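Local coordinates for tight junction protein ZO-3 (PDB 3KFV), which links tight-junction membrane proteins such as claudins and occludin to the actin cytoskeleton as a MAGUK scaffold, represented here by its SH3 and guanylate kinase-like domains, at residues 288-291 / 292-295. Residues are numbered along the deposited sequence; the frame is centred on the assembly and turned at random.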
loop_
_atom_site.group_PDB
_atom_site.type_symbol
_atom_site.label_atom_id
_atom_site.label_comp_id
_atom_site.label_asym_id
_atom_site.label_seq_id
_atom_site.Cartn_x
_atom_site.Cartn_y
_atom_site.Cartn_z
ATOM N N ARG A 288 12.377 -5.058 7.999
ATOM C CA ARG A 288 12.526 -6.422 8.499
ATOM C C ARG A 288 11.396 -6.825 9.440
ATOM O O ARG A 288 11.084 -8.006 9.573
ATOM C CB ARG A 288 13.866 -6.599 9.212
ATOM C CG ARG A 288 15.060 -6.545 8.303
ATOM C CD ARG A 288 16.324 -6.874 9.072
ATOM N NE ARG A 288 17.520 -6.519 8.317
ATOM C CZ ARG A 288 18.271 -5.452 8.567
ATOM N NH1 ARG A 288 17.962 -4.630 9.567
ATOM N NH2 ARG A 288 19.340 -5.216 7.819
ATOM N N GLU A 289 10.794 -5.847 10.105
ATOM C CA GLU A 289 9.706 -6.131 11.028
ATOM C C GLU A 289 8.425 -6.411 10.270
ATOM O O GLU A 289 7.852 -7.493 10.370
ATOM C CB GLU A 289 9.482 -4.950 11.957
ATOM C CG GLU A 289 8.351 -5.144 12.934
ATOM C CD GLU A 289 7.950 -3.837 13.591
ATOM O OE1 GLU A 289 7.340 -2.981 12.896
ATOM O OE2 GLU A 289 8.254 -3.659 14.798
ATOM N N GLN A 290 7.982 -5.421 9.506
ATOM C CA GLN A 290 6.720 -5.521 8.786
ATOM C C GLN A 290 6.730 -6.658 7.775
ATOM O O GLN A 290 5.678 -7.077 7.306
ATOM C CB GLN A 290 6.355 -4.182 8.136
ATOM C CG GLN A 290 6.167 -3.075 9.160
ATOM C CD GLN A 290 5.379 -1.898 8.629
ATOM O OE1 GLN A 290 4.942 -1.897 7.478
ATOM N NE2 GLN A 290 5.192 -0.882 9.467
ATOM N N GLN A 291 7.914 -7.175 7.468
ATOM C CA GLN A 291 8.040 -8.331 6.582
ATOM C C GLN A 291 7.532 -9.605 7.251
ATOM O O GLN A 291 7.204 -10.583 6.577
ATOM C CB GLN A 291 9.491 -8.525 6.144
ATOM C CG GLN A 291 9.770 -9.878 5.514
ATOM C CD GLN A 291 9.047 -10.052 4.210
ATOM O OE1 GLN A 291 8.918 -9.106 3.442
ATOM N NE2 GLN A 291 8.563 -11.264 3.947
ATOM N N THR A 292 7.473 -9.592 8.579
ATOM C CA THR A 292 6.987 -10.747 9.325
ATOM C C THR A 292 5.491 -10.630 9.650
ATOM O O THR A 292 4.854 -11.618 10.030
ATOM C CB THR A 292 7.787 -10.969 10.630
ATOM O OG1 THR A 292 7.449 -9.953 11.584
ATOM C CG2 THR A 292 9.298 -10.951 10.362
ATOM N N ARG A 293 4.940 -9.426 9.501
ATOM C CA ARG A 293 3.518 -9.189 9.743
ATOM C C ARG A 293 2.670 -9.924 8.725
ATOM O O ARG A 293 3.000 -9.946 7.538
ATOM C CB ARG A 293 3.184 -7.701 9.657
ATOM C CG ARG A 293 3.751 -6.829 10.765
ATOM C CD ARG A 293 2.997 -5.516 10.794
ATOM N NE ARG A 293 3.723 -4.428 11.447
ATOM C CZ ARG A 293 4.030 -4.401 12.743
ATOM N NH1 ARG A 293 3.702 -5.421 13.533
ATOM N NH2 ARG A 293 4.679 -3.358 13.249
ATOM N N PRO A 294 1.562 -10.523 9.183
ATOM C CA PRO A 294 0.632 -11.273 8.331
ATOM C C PRO A 294 -0.187 -10.362 7.413
ATOM O O PRO A 294 -0.741 -9.356 7.855
ATOM C CB PRO A 294 -0.295 -11.938 9.356
ATOM C CG PRO A 294 -0.247 -11.009 10.524
ATOM C CD PRO A 294 1.202 -10.649 10.604
ATOM N N ILE A 295 -0.263 -10.724 6.141
ATOM C CA ILE A 295 -1.047 -9.973 5.178
ATOM C C ILE A 295 -2.261 -10.782 4.708
ATOM O O ILE A 295 -2.325 -11.999 4.911
ATOM C CB ILE A 295 -0.190 -9.585 3.961
ATOM C CG1 ILE A 295 0.354 -10.837 3.268
ATOM C CG2 ILE A 295 0.953 -8.695 4.391
ATOM C CD1 ILE A 295 1.233 -10.540 2.072
#
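With CG of E289 anti to its own backbone N (chi1 179°) and CG of R293 anti to its own carbonyl carbon, beside its backbone N (chi1 -69°), the E289 chain, extended beyond CG, and the R293 chain, extended from CG to NE, cross at a slant; their charged ends meet in a salt bridge, E289 OE1 to R293 NH2 at 2.7 Å. Carboxylate and guanidinium planes are turned 50° apart, and E289 CG lies over one guanidinium face, offset toward its rim. From Q290, CG packs obliquely against R293 NE at 3.6 Å. The chain passes here from helix 278-290 of the guanylate kinase-like domain into strand 294-298, at one edge of the antiparallel sheet; with strand 134-141 it probably completes the SH3 fold, which in MAGUK proteins is split by the guanylate kinase-like domain. I295 pairs with R140 by backbone hydrogen bonds. T292 bonds E289 O twice: OG1 donates in the carbonyl plane at 2.8 Å, while T292 N, also at 2.8 Å, approaches from above that plane. That N-H bond and the weak R293 N to Q290 O (3.3 Å) both reach back three residues, as in successive turns. Buried Q290 reaches T267 through OE1, and Q291 bonds the backbone of R146 and F144.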